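Local coordinates for protein 2,3-dihydroxybenzoate-AMP ligase (Mycobacterium smegmatis, PDB 5KEI) that is a two-part enzyme of the ANL superfamily, with a large AMP-binding region followed by a smaller C-terminal domain, at residues P369-L372 and E373-G377; L51-A54 and A55-P59; G128-L131 and A132-T135; P540-A543 and V544-D548. All coordinates share one frame; numbering follows the deposited sequence.

Interaction 1 of 4, residues P369-L372 and E373-G377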
ATOM      1  N   PRO A 369      28.323   4.536  -5.184  1.00 34.31           N
ATOM      2  CA  PRO A 369      28.023   3.104  -5.302  1.00 31.34           C
ATOM      3  C   PRO A 369      27.860   2.382  -3.953  1.00 34.83           C
ATOM      4  O   PRO A 369      27.025   1.481  -3.858  1.00 33.48           O
ATOM      5  CB  PRO A 369      29.235   2.558  -6.074  1.00 28.40           C
ATOM      6  CG  PRO A 369      29.693   3.736  -6.906  1.00 35.64           C
ATOM      7  CD  PRO A 369      29.489   4.929  -6.000  1.00 34.07           C
ATOM      8  N   GLU A 370      28.624   2.768  -2.933  1.00 31.95           N
ATOM      9  CA  GLU A 370      28.506   2.119  -1.633  1.00 35.29           C
ATOM     10  C   GLU A 370      27.157   2.433  -0.990  1.00 34.24           C
ATOM     11  O   GLU A 370      26.636   1.633  -0.205  1.00 35.17           O
ATOM     12  CB  GLU A 370      29.656   2.523  -0.691  1.00 34.79           C
ATOM     13  CG  GLU A 370      29.862   4.022  -0.493  1.00 45.55           C
ATOM     14  CD  GLU A 370      30.786   4.673  -1.538  1.00 48.14           C
ATOM     15  OE1 GLU A 370      31.118   4.019  -2.560  1.00 46.10           O
ATOM     16  OE2 GLU A 370      31.183   5.847  -1.322  1.00 47.02           O
ATOM     17  N   VAL A 371      26.593   3.588  -1.336  1.00 33.18           N
ATOM     18  CA  VAL A 371      25.284   3.974  -0.828  1.00 34.67           C
ATOM     19  C   VAL A 371      24.163   3.243  -1.586  1.00 32.74           C
ATOM     20  O   VAL A 371      23.186   2.799  -0.975  1.00 27.99           O
ATOM     21  CB  VAL A 371      25.095   5.490  -0.905  1.00 30.84           C
ATOM     22  CG1 VAL A 371      23.634   5.884  -0.631  1.00 31.59           C
ATOM     23  CG2 VAL A 371      26.008   6.156   0.104  1.00 29.41           C
ATOM     24  N   LEU A 372      24.329   3.090  -2.900  1.00 30.27           N
ATOM     25  CA  LEU A 372      23.380   2.349  -3.722  1.00 29.45           C
ATOM     26  C   LEU A 372      23.317   0.868  -3.330  1.00 32.49           C
ATOM     27  O   LEU A 372      22.270   0.230  -3.439  1.00 32.99           O
ATOM     28  CB  LEU A 372      23.745   2.451  -5.204  1.00 26.88           C
ATOM     29  CG  LEU A 372      23.849   3.833  -5.838  1.00 32.07           C
ATOM     30  CD1 LEU A 372      24.174   3.730  -7.327  1.00 29.36           C
ATOM     31  CD2 LEU A 372      22.573   4.631  -5.618  1.00 29.44           C
ATOM     32  N   GLU A 373      24.437   0.325  -2.872  1.00 31.61           N
ATOM     33  CA  GLU A 373      24.547  -1.113  -2.687  1.00 31.79           C
ATOM     34  C   GLU A 373      24.376  -1.535  -1.225  1.00 31.84           C
ATOM     35  O   GLU A 373      24.039  -2.680  -0.961  1.00 31.38           O
ATOM     36  CB  GLU A 373      25.890  -1.625  -3.244  1.00 31.31           C
ATOM     37  CG  GLU A 373      25.960  -1.572  -4.778  1.00 37.68           C
ATOM     38  CD  GLU A 373      27.236  -2.168  -5.393  1.00 42.51           C
ATOM     39  OE1 GLU A 373      28.108  -2.669  -4.649  1.00 47.13           O
ATOM     40  OE2 GLU A 373      27.361  -2.132  -6.643  1.00 43.37           O
ATOM     41  N   ASN A 374      24.565  -0.624  -0.276  1.00 29.80           N
ATOM     42  CA  ASN A 374      24.498  -1.036   1.124  1.00 30.19           C
ATOM     43  C   ASN A 374      23.454  -0.325   1.971  1.00 31.66           C
ATOM     44  O   ASN A 374      23.421  -0.526   3.190  1.00 26.32           O
ATOM     45  CB  ASN A 374      25.859  -0.854   1.793  1.00 30.67           C
ATOM     46  CG  ASN A 374      26.931  -1.687   1.144  1.00 31.12           C
ATOM     47  OD1 ASN A 374      27.140  -2.837   1.512  1.00 34.33           O
ATOM     48  ND2 ASN A 374      27.619  -1.109   0.170  1.00 28.92           N
ATOM     49  N   THR A 375      22.634   0.527   1.352  1.00 30.24           N
ATOM     50  CA  THR A 375      21.592   1.241   2.100  1.00 31.04           C
ATOM     51  C   THR A 375      20.220   1.054   1.460  1.00 28.07           C
ATOM     52  O   THR A 375      20.116   0.684   0.295  1.00 28.70           O
ATOM     53  CB  THR A 375      21.888   2.781   2.224  1.00 32.08           C
ATOM     54  OG1 THR A 375      21.624   3.450   0.980  1.00 31.04           O
ATOM     55  CG2 THR A 375      23.331   3.029   2.641  1.00 32.21           C
ATOM     56  N   GLN A 376      19.165   1.317   2.223  1.00 28.14           N
ATOM     57  CA  GLN A 376      17.831   1.375   1.642  1.00 30.71           C
ATOM     58  C   GLN A 376      17.322   2.832   1.610  1.00 30.96           C
ATOM     59  O   GLN A 376      16.135   3.083   1.829  1.00 27.00           O
ATOM     60  CB  GLN A 376      16.853   0.473   2.413  1.00 30.66           C
ATOM     61  CG  GLN A 376      17.057  -1.027   2.211  1.00 27.31           C
ATOM     62  CD  GLN A 376      18.405  -1.532   2.699  1.00 31.68           C
ATOM     63  OE1 GLN A 376      18.676  -1.571   3.913  1.00 30.04           O
ATOM     64  NE2 GLN A 376      19.265  -1.936   1.750  1.00 26.79           N
ATOM     65  N   GLY A 377      18.226   3.780   1.345  1.00 28.04           N
ATOM     66  CA  GLY A 377      17.848   5.169   1.105  1.00 28.97           C
ATOM     67  C   GLY A 377      17.607   6.054   2.319  1.00 30.67           C
ATOM     68  O   GLY A 377      18.030   5.729   3.429  1.00 36.93           O
TER
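Val371 and Thr375 meet at the C-terminal end of the short helix 369-374, where the chain leaves helical geometry at Thr375. This is the tight side of the contact. Val371 O is gripped twice by Thr375, by the hydroxyl OG1 at 2.6 Å and by a weak bond from the backbone N. With chi1 at 75°, Thr375 OG1 sits between its own backbone N and carbonyl carbon and turns back to the helix. Val371 CG1 reaches across to within 3.5 Å of Thr375 OG1. Tyr449 packs on both residues, and Leu372, also buried, packs on Arg342.

The side with Pro369 and the partly exposed Glu370 and Glu373 is looser. Pro369 is exposed, and its carbonyl takes a weak helical bond from Glu373 N. The Glu373 chain runs out extended beyond CG to a salt bridge with Arg342. Glu370 CB points away from residues 373-377. On this side Glu370 O is the exception: Asn374 ND2 donates to it at 2.9 Å, in the carbonyl plane and on a lone pair. Asn374 N adds a weak bond to the same oxygen. Past the helix end, Thr375 OG1 also accepts a long, weak bond of 3.4 Å from Gly377 N.

Interaction 2 of 4, residues L51-A54 and A55-P59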
ATOM      1  N   LEU A  51      -3.773  14.145 -14.690  1.00 31.10           N
ATOM      2  CA  LEU A  51      -3.991  13.829 -16.108  1.00 32.85           C
ATOM      3  C   LEU A  51      -4.399  15.068 -16.886  1.00 36.34           C
ATOM      4  O   LEU A  51      -3.921  15.301 -18.001  1.00 34.11           O
ATOM      5  CB  LEU A  51      -5.061  12.750 -16.279  1.00 30.91           C
ATOM      6  CG  LEU A  51      -5.612  12.482 -17.692  1.00 32.20           C
ATOM      7  CD1 LEU A  51      -4.519  12.204 -18.735  1.00 29.34           C
ATOM      8  CD2 LEU A  51      -6.602  11.323 -17.645  1.00 31.05           C
ATOM      9  N   ARG A  52      -5.280  15.853 -16.272  1.00 31.98           N
ATOM     10  CA  ARG A  52      -5.814  17.067 -16.863  1.00 36.93           C
ATOM     11  C   ARG A  52      -4.692  18.031 -17.205  1.00 36.71           C
ATOM     12  O   ARG A  52      -4.609  18.525 -18.330  1.00 35.02           O
ATOM     13  CB  ARG A  52      -6.818  17.735 -15.910  1.00 35.82           C
ATOM     14  CG  ARG A  52      -7.598  18.898 -16.525  1.00 33.93           C
ATOM     15  CD  ARG A  52      -8.574  18.401 -17.556  1.00 36.10           C
ATOM     16  NE  ARG A  52      -9.730  17.756 -16.938  1.00 34.84           N
ATOM     17  CZ  ARG A  52     -10.573  16.958 -17.585  1.00 36.71           C
ATOM     18  NH1 ARG A  52     -10.371  16.678 -18.865  1.00 36.88           N
ATOM     19  NH2 ARG A  52     -11.611  16.425 -16.948  1.00 39.44           N
ATOM     20  N   THR A  53      -3.827  18.289 -16.232  1.00 33.38           N
ATOM     21  CA  THR A  53      -2.733  19.232 -16.436  1.00 37.58           C
ATOM     22  C   THR A  53      -1.739  18.700 -17.462  1.00 37.88           C
ATOM     23  O   THR A  53      -1.291  19.441 -18.334  1.00 36.92           O
ATOM     24  CB  THR A  53      -2.020  19.544 -15.123  1.00 40.18           C
ATOM     25  OG1 THR A  53      -2.954  20.156 -14.223  1.00 37.96           O
ATOM     26  CG2 THR A  53      -0.829  20.487 -15.351  1.00 34.98           C
ATOM     27  N   ALA A  54      -1.426  17.410 -17.368  1.00 34.39           N
ATOM     28  CA  ALA A  54      -0.592  16.737 -18.354  1.00 33.66           C
ATOM     29  C   ALA A  54      -1.187  16.807 -19.766  1.00 34.39           C
ATOM     30  O   ALA A  54      -0.473  16.981 -20.745  1.00 34.69           O
ATOM     31  CB  ALA A  54      -0.375  15.280 -17.941  1.00 34.44           C
ATOM     32  N   ALA A  55      -2.499  16.656 -19.864  1.00 35.62           N
ATOM     33  CA  ALA A  55      -3.191  16.725 -21.144  1.00 34.32           C
ATOM     34  C   ALA A  55      -3.161  18.127 -21.761  1.00 38.39           C
ATOM     35  O   ALA A  55      -3.162  18.251 -22.986  1.00 39.72           O
ATOM     36  CB  ALA A  55      -4.630  16.260 -20.981  1.00 31.06           C
ATOM     37  N   ARG A  56      -3.137  19.170 -20.926  1.00 36.62           N
ATOM     38  CA  ARG A  56      -3.012  20.553 -21.414  1.00 39.10           C
ATOM     39  C   ARG A  56      -1.579  20.894 -21.824  1.00 41.19           C
ATOM     40  O   ARG A  56      -1.357  21.719 -22.702  1.00 48.45           O
ATOM     41  CB  ARG A  56      -3.474  21.573 -20.359  1.00 46.40           C
ATOM     42  CG  ARG A  56      -4.954  21.510 -19.928  1.00 53.88           C
ATOM     43  CD  ARG A  56      -5.216  22.476 -18.752  1.00 61.36           C
ATOM     44  NE  ARG A  56      -5.832  21.806 -17.600  1.00 64.90           N
ATOM     45  CZ  ARG A  56      -5.848  22.297 -16.360  1.00 63.75           C
ATOM     46  NH1 ARG A  56      -5.274  23.467 -16.097  1.00 63.76           N
ATOM     47  NH2 ARG A  56      -6.421  21.609 -15.375  1.00 64.62           N
ATOM     48  N   THR A  57      -0.605  20.264 -21.178  1.00 43.88           N
ATOM     49  CA  THR A  57       0.802  20.604 -21.383  1.00 39.13           C
ATOM     50  C   THR A  57       1.442  19.800 -22.508  1.00 40.53           C
ATOM     51  O   THR A  57       2.151  20.346 -23.346  1.00 42.84           O
ATOM     52  CB  THR A  57       1.636  20.372 -20.095  1.00 40.61           C
ATOM     53  OG1 THR A  57       0.978  20.963 -18.966  1.00 42.19           O
ATOM     54  CG2 THR A  57       3.023  20.979 -20.253  1.00 41.99           C
ATOM     55  N   TRP A  58       1.211  18.494 -22.499  1.00 39.29           N
ATOM     56  CA  TRP A  58       1.813  17.598 -23.479  1.00 40.08           C
ATOM     57  C   TRP A  58       0.741  16.803 -24.193  1.00 40.56           C
ATOM     58  O   TRP A  58       0.745  15.567 -24.125  1.00 40.21           O
ATOM     59  CB  TRP A  58       2.808  16.650 -22.809  1.00 39.66           C
ATOM     60  CG  TRP A  58       3.835  17.368 -22.019  1.00 39.32           C
ATOM     61  CD1 TRP A  58       4.937  18.004 -22.504  1.00 38.78           C
ATOM     62  CD2 TRP A  58       3.861  17.539 -20.596  1.00 39.77           C
ATOM     63  NE1 TRP A  58       5.647  18.570 -21.473  1.00 35.14           N
ATOM     64  CE2 TRP A  58       5.016  18.295 -20.293  1.00 41.92           C
ATOM     65  CE3 TRP A  58       3.024  17.131 -19.554  1.00 38.07           C
ATOM     66  CZ2 TRP A  58       5.351  18.652 -18.978  1.00 37.08           C
ATOM     67  CZ3 TRP A  58       3.363  17.471 -18.260  1.00 36.04           C
ATOM     68  CH2 TRP A  58       4.516  18.231 -17.981  1.00 38.89           C
ATOM     69  N   PRO A  59      -0.157  17.512 -24.910  1.00 42.52           N
ATOM     70  CA  PRO A  59      -1.376  16.928 -25.480  1.00 38.14           C
ATOM     71  C   PRO A  59      -1.067  15.706 -26.334  1.00 43.36           C
ATOM     72  O   PRO A  59      -1.783  14.705 -26.292  1.00 46.26           O
ATOM     73  CB  PRO A  59      -1.951  18.062 -26.342  1.00 37.44           C
ATOM     74  CG  PRO A  59      -1.264  19.297 -25.893  1.00 41.82           C
ATOM     75  CD  PRO A  59       0.083  18.876 -25.419  1.00 41.72           C
TER
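The Arg56 guanidinium has Thr53 OG1 over one face, 3.9 Å above the plane and offset toward the rim. At its edge, in plane, lies Arg52 CG, 3.2 Å from Arg56 NH2. The two guanidinium planes are turned 26° apart, and their like charges stay separated, with Arg52 NE 5.3 Å from Arg56 NH2. Arg52 bends away at chi2 and chi3 to salt bridges with Asp77 and Asp81 of helix 73-88. The Trp58 ring carries Thr57 CG2 over the centre of one face. Ala54 O approaches the ring obliquely, 3.7 Å from Trp58 CE3, and Ala54 CB adds an apolar touch at the same atom.

Residues 51-57 form the last turns of helix 49-57, which packs on helices 73-88 and 107-117. Trp58 is the first residue beyond it. Its N still donates to Ala54 O at 2.9 Å, with an angle of 165° at the hydrogen. One residue earlier, Thr53 O receives two bonds from Thr57. The hydroxyl OG1 comes from above the carbonyl plane at 2.8 Å, and the backbone N bonds weakly. Thr53 OG1 itself turns to Ser49 O. The Trp58 ring also meets the ring of His61.

Interaction 3 of 4, residues G128-L131 and A132-T135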
ATOM      1  N   GLY A 128      -3.341 -10.935  -6.639  1.00 32.72           N
ATOM      2  CA  GLY A 128      -3.259 -12.109  -5.800  1.00 31.84           C
ATOM      3  C   GLY A 128      -4.331 -12.181  -4.733  1.00 34.35           C
ATOM      4  O   GLY A 128      -4.377 -13.140  -3.954  1.00 36.76           O
ATOM      5  N   HIS A 129      -5.187 -11.166  -4.692  1.00 34.04           N
ATOM      6  CA  HIS A 129      -6.337 -11.153  -3.789  1.00 35.43           C
ATOM      7  C   HIS A 129      -7.439 -12.065  -4.313  1.00 36.66           C
ATOM      8  O   HIS A 129      -7.748 -12.037  -5.509  1.00 37.39           O
ATOM      9  CB  HIS A 129      -6.892  -9.732  -3.619  1.00 39.45           C
ATOM     10  CG  HIS A 129      -6.005  -8.820  -2.826  1.00 39.25           C
ATOM     11  ND1 HIS A 129      -5.917  -7.464  -3.080  1.00 34.22           N
ATOM     12  CD2 HIS A 129      -5.176  -9.061  -1.781  1.00 33.62           C
ATOM     13  CE1 HIS A 129      -5.068  -6.917  -2.228  1.00 35.35           C
ATOM     14  NE2 HIS A 129      -4.602  -7.863  -1.430  1.00 34.95           N
ATOM     15  N   ARG A 130      -8.034 -12.860  -3.418  1.00 34.53           N
ATOM     16  CA  ARG A 130      -9.154 -13.736  -3.776  1.00 34.90           C
ATOM     17  C   ARG A 130     -10.420 -13.347  -3.007  1.00 40.01           C
ATOM     18  O   ARG A 130     -10.492 -12.264  -2.423  1.00 35.86           O
ATOM     19  CB  ARG A 130      -8.809 -15.213  -3.524  1.00 30.51           C
ATOM     20  CG  ARG A 130      -7.722 -15.756  -4.452  1.00 32.26           C
ATOM     21  CD  ARG A 130      -8.122 -15.620  -5.896  1.00 29.19           C
ATOM     22  NE  ARG A 130      -7.127 -16.205  -6.786  1.00 35.15           N
ATOM     23  CZ  ARG A 130      -6.192 -15.507  -7.432  1.00 39.43           C
ATOM     24  NH1 ARG A 130      -6.127 -14.184  -7.283  1.00 30.67           N
ATOM     25  NH2 ARG A 130      -5.314 -16.133  -8.224  1.00 36.59           N
ATOM     26  N   LEU A 131     -11.409 -14.240  -3.004  1.00 41.27           N
ATOM     27  CA  LEU A 131     -12.718 -13.923  -2.454  1.00 37.68           C
ATOM     28  C   LEU A 131     -12.665 -13.464  -1.008  1.00 34.19           C
ATOM     29  O   LEU A 131     -13.327 -12.500  -0.644  1.00 41.58           O
ATOM     30  CB  LEU A 131     -13.658 -15.120  -2.578  1.00 42.09           C
ATOM     31  CG  LEU A 131     -15.025 -14.916  -1.917  1.00 43.50           C
ATOM     32  CD1 LEU A 131     -15.752 -13.744  -2.557  1.00 39.53           C
ATOM     33  CD2 LEU A 131     -15.867 -16.185  -1.988  1.00 41.93           C
ATOM     34  N   ALA A 132     -11.876 -14.133  -0.184  1.00 33.63           N
ATOM     35  CA  ALA A 132     -11.794 -13.740   1.213  1.00 35.28           C
ATOM     36  C   ALA A 132     -11.355 -12.264   1.353  1.00 41.24           C
ATOM     37  O   ALA A 132     -12.015 -11.480   2.048  1.00 37.39           O
ATOM     38  CB  ALA A 132     -10.849 -14.668   1.960  1.00 33.25           C
ATOM     39  N   GLU A 133     -10.266 -11.890   0.671  1.00 41.42           N
ATOM     40  CA  GLU A 133      -9.766 -10.504   0.667  1.00 36.66           C
ATOM     41  C   GLU A 133     -10.803  -9.495   0.155  1.00 36.10           C
ATOM     42  O   GLU A 133     -11.153  -8.535   0.847  1.00 34.44           O
ATOM     43  CB  GLU A 133      -8.501 -10.385  -0.186  1.00 32.59           C
ATOM     44  CG  GLU A 133      -7.277 -11.081   0.380  1.00 41.24           C
ATOM     45  CD  GLU A 133      -7.298 -12.590   0.192  1.00 43.16           C
ATOM     46  OE1 GLU A 133      -7.744 -13.067  -0.879  1.00 40.96           O
ATOM     47  OE2 GLU A 133      -6.856 -13.300   1.119  1.00 49.09           O
ATOM     48  N   LEU A 134     -11.275  -9.716  -1.067  1.00 32.33           N
ATOM     49  CA  LEU A 134     -12.223  -8.817  -1.703  1.00 33.35           C
ATOM     50  C   LEU A 134     -13.488  -8.646  -0.869  1.00 39.31           C
ATOM     51  O   LEU A 134     -14.034  -7.537  -0.768  1.00 39.43           O
ATOM     52  CB  LEU A 134     -12.577  -9.310  -3.112  1.00 35.16           C
ATOM     53  CG  LEU A 134     -11.502  -9.192  -4.212  1.00 43.86           C
ATOM     54  CD1 LEU A 134     -12.125  -8.925  -5.584  1.00 36.88           C
ATOM     55  CD2 LEU A 134     -10.429  -8.141  -3.901  1.00 35.91           C
ATOM     56  N   THR A 135     -13.941  -9.739  -0.260  1.00 38.61           N
ATOM     57  CA  THR A 135     -15.123  -9.710   0.608  1.00 41.14           C
ATOM     58  C   THR A 135     -14.915  -8.783   1.798  1.00 38.84           C
ATOM     59  O   THR A 135     -15.739  -7.915   2.071  1.00 43.55           O
ATOM     60  CB  THR A 135     -15.478 -11.126   1.095  1.00 38.14           C
ATOM     61  OG1 THR A 135     -16.220 -11.782   0.066  1.00 41.53           O
ATOM     62  CG2 THR A 135     -16.307 -11.095   2.364  1.00 41.28           C
TER
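Glu133 folds back over the start of helix 131-141 to meet His129 and Arg130. Its CB lies 3.8 Å from His129 CB and also rests near the carbonyl oxygen of Arg130. The next atom, CG, touches the imidazole, with Glu133 CG 3.6 Å from His129 CD2. The approach to the ring is oblique. The chain then bends at chi2 (77°), which swings the carboxylate back toward the backbone of Arg130. Glu133 CD passes 3.7 Å from Arg130 N. At the tip, OE1 accepts a short bond of 2.6 Å from Arg130 N, met on the anti side of the carboxylate and 17° out of its plane.

Arg130 is the N-cap and Glu133 stands at N3, so this bond is the N3-to-N-cap half of a capping box. The end of the Arg130 side chain leads away from residues 132-135. Its NH1 binds His129 O, from well above the carbonyl plane, and Pro127 O.

The first helical bonds follow. Leu134 N donates to Arg130 O at 3.0 Å, almost straight at the hydrogen. Leu131 O is held by Thr135 N at 2.9 Å and more weakly by Thr135 OG1. That hydroxyl also packs 3.3 Å from Leu131 CD1. Leu131 and Leu134 both lean on Leu160 of helix 158-167, while His129 meets Phe137 edge-to-face.

The Glu133 carboxylate thus takes up a backbone N-H that lies before the helical hydrogen-bond pattern begins. Its position at the N-terminal end of the helix would probably favour its negative charge through the helix dipole.

Interaction 4 of 4, residues P540-A543 and V544-D548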
ATOM      1  N   PRO A 540      -2.550  -2.200  28.983  1.00 46.66           N
ATOM      2  CA  PRO A 540      -1.470  -1.237  29.197  1.00 52.00           C
ATOM      3  C   PRO A 540      -0.566  -1.092  27.964  1.00 53.12           C
ATOM      4  O   PRO A 540      -0.352  -2.057  27.222  1.00 47.72           O
ATOM      5  CB  PRO A 540      -0.699  -1.828  30.385  1.00 55.14           C
ATOM      6  CG  PRO A 540      -1.184  -3.251  30.515  1.00 48.87           C
ATOM      7  CD  PRO A 540      -2.595  -3.224  30.037  1.00 45.32           C
ATOM      8  N   THR A 541      -0.043   0.117  27.768  1.00 54.16           N
ATOM      9  CA  THR A 541       0.793   0.447  26.616  1.00 55.02           C
ATOM     10  C   THR A 541       2.056   1.195  27.023  1.00 55.64           C
ATOM     11  O   THR A 541       2.076   1.879  28.044  1.00 60.71           O
ATOM     12  CB  THR A 541       0.028   1.313  25.598  1.00 52.65           C
ATOM     13  OG1 THR A 541      -0.533   2.454  26.269  1.00 51.98           O
ATOM     14  CG2 THR A 541      -1.077   0.509  24.923  1.00 50.76           C
ATOM     15  N   THR A 542       3.107   1.066  26.221  1.00 55.39           N
ATOM     16  CA  THR A 542       4.291   1.910  26.385  1.00 62.06           C
ATOM     17  C   THR A 542       4.034   3.312  25.815  1.00 62.10           C
ATOM     18  O   THR A 542       2.989   3.561  25.202  1.00 67.45           O
ATOM     19  CB  THR A 542       5.532   1.295  25.701  1.00 60.35           C
ATOM     20  OG1 THR A 542       5.337   1.230  24.282  1.00 55.55           O
ATOM     21  CG2 THR A 542       5.797  -0.101  26.235  1.00 57.61           C
ATOM     22  N   ALA A 543       4.989   4.222  26.007  1.00 65.52           N
ATOM     23  CA  ALA A 543       4.855   5.609  25.537  1.00 65.62           C
ATOM     24  C   ALA A 543       5.051   5.735  24.023  1.00 65.92           C
ATOM     25  O   ALA A 543       5.650   6.698  23.535  1.00 69.60           O
ATOM     26  CB  ALA A 543       5.837   6.506  26.268  1.00 66.31           C
ATOM     27  N   VAL A 544       4.529   4.751  23.298  1.00 66.95           N
ATOM     28  CA  VAL A 544       4.708   4.603  21.861  1.00 60.36           C
ATOM     29  C   VAL A 544       3.473   3.836  21.382  1.00 58.43           C
ATOM     30  O   VAL A 544       3.173   3.770  20.196  1.00 64.73           O
ATOM     31  CB  VAL A 544       6.064   3.893  21.527  1.00 56.45           C
ATOM     32  CG1 VAL A 544       5.991   3.028  20.293  1.00 47.16           C
ATOM     33  CG2 VAL A 544       7.173   4.923  21.378  1.00 56.40           C
ATOM     34  N   GLY A 545       2.722   3.300  22.338  1.00 57.96           N
ATOM     35  CA  GLY A 545       1.408   2.749  22.050  1.00 53.64           C
ATOM     36  C   GLY A 545       1.402   1.242  21.934  1.00 55.23           C
ATOM     37  O   GLY A 545       0.343   0.609  21.905  1.00 54.53           O
ATOM     38  N   LYS A 546       2.597   0.670  21.862  1.00 54.78           N
ATOM     39  CA  LYS A 546       2.761  -0.772  21.816  1.00 54.91           C
ATOM     40  C   LYS A 546       2.350  -1.365  23.174  1.00 53.65           C
ATOM     41  O   LYS A 546       2.641  -0.794  24.230  1.00 52.98           O
ATOM     42  CB  LYS A 546       4.208  -1.116  21.444  1.00 49.61           C
ATOM     43  CG  LYS A 546       4.688  -2.464  21.898  1.00 53.34           C
ATOM     44  CD  LYS A 546       6.200  -2.582  21.730  1.00 55.88           C
ATOM     45  CE  LYS A 546       6.813  -3.459  22.824  1.00 56.61           C
ATOM     46  NZ  LYS A 546       8.269  -3.702  22.611  1.00 57.45           N
ATOM     47  N   ILE A 547       1.635  -2.481  23.133  1.00 45.55           N
ATOM     48  CA  ILE A 547       1.137  -3.118  24.340  1.00 52.63           C
ATOM     49  C   ILE A 547       2.298  -3.357  25.298  1.00 51.78           C
ATOM     50  O   ILE A 547       3.348  -3.831  24.874  1.00 53.31           O
ATOM     51  CB  ILE A 547       0.414  -4.443  24.004  1.00 53.11           C
ATOM     52  CG1 ILE A 547      -0.743  -4.174  23.026  1.00 47.45           C
ATOM     53  CG2 ILE A 547      -0.074  -5.119  25.271  1.00 48.29           C
ATOM     54  CD1 ILE A 547      -1.490  -5.426  22.553  1.00 39.36           C
ATOM     55  N   ASP A 548       2.137  -2.978  26.569  1.00 52.82           N
ATOM     56  CA  ASP A 548       3.207  -3.159  27.563  1.00 54.64           C
ATOM     57  C   ASP A 548       3.132  -4.554  28.194  1.00 52.72           C
ATOM     58  O   ASP A 548       2.579  -4.728  29.275  1.00 55.31           O
ATOM     59  CB  ASP A 548       3.137  -2.073  28.650  1.00 53.17           C
ATOM     60  CG  ASP A 548       4.382  -2.051  29.551  1.00 56.56           C
ATOM     61  OD1 ASP A 548       5.301  -2.880  29.348  1.00 56.76           O
ATOM     62  OD2 ASP A 548       4.455  -1.180  30.447  1.00 52.00           O
TER
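Thr542 and Lys546 join the two arms of a small hairpin-like loop that leads into helix 549-553. The sequence here fits the A10 motif of ANL-family enzymes. Thr541 and Ile547 form a single antiparallel bridge, a non-hydrogen-bonded pair, with backbone bonds on either side of it.

Two of the backbone bonds tie the arms. Thr542 N donates to Lys546 O at 2.8 Å, and Asp548 N donates to Pro540 O at 2.7 Å. A third closes a beta turn over Ala543 and Val544, from Gly545 N to Thr542 O at 2.9 Å. Val544 N gives the same oxygen a weak bond. Gly545 has a phi of 100°, where a side chain would be jammed against the carbonyl oxygen of Val544.

CA-H...O contacts supplement these bonds. Ile547 CA faces Pro540 O at 3.4 Å, and Thr541 CA faces Lys546 O at 3.3 Å.

Among side chains, Thr542 OG1 makes a long, weak bond to Lys546 O. The Lys546 chain itself leads away from the loop, and its NZ bonds to Glu391 O.

Apolar packing ties the loop to the helix that follows. Pro540 and Ile547 both pack on Ile552 of helix 549-553.

Other side chains make van der Waals contacts within the loop. Thr541 CG2 lies 3.3 Å from Gly545 O. The side chains of Thr542 and Asp548 cross at about a right angle. Asp548 holds CG anti to its backbone N (chi1 -169°), and this brings Asp548 CG 4.1 Å from Thr542 CG2.

Along the chain the order is interaction 2, interaction 3, interaction 1 and interaction 4. None touches another; centres lie 32 to 48 Å apart, with the widest gap between interactions 2 and 4. The first three fall in the AMP-binding region. Helix 49-57 of interaction 2 precedes strand 62-65 of the nine-stranded sheet. Helix 369-374 of interaction 1 lies between strands 360-362 and 378-379 at the far end of that same sheet. Interaction 3 follows strand 121-124 of the seven-stranded sheet. The four are separate local features, three in the large AMP-binding region and one in the C-terminal part, each fixing a point where the chain enters or leaves a helix.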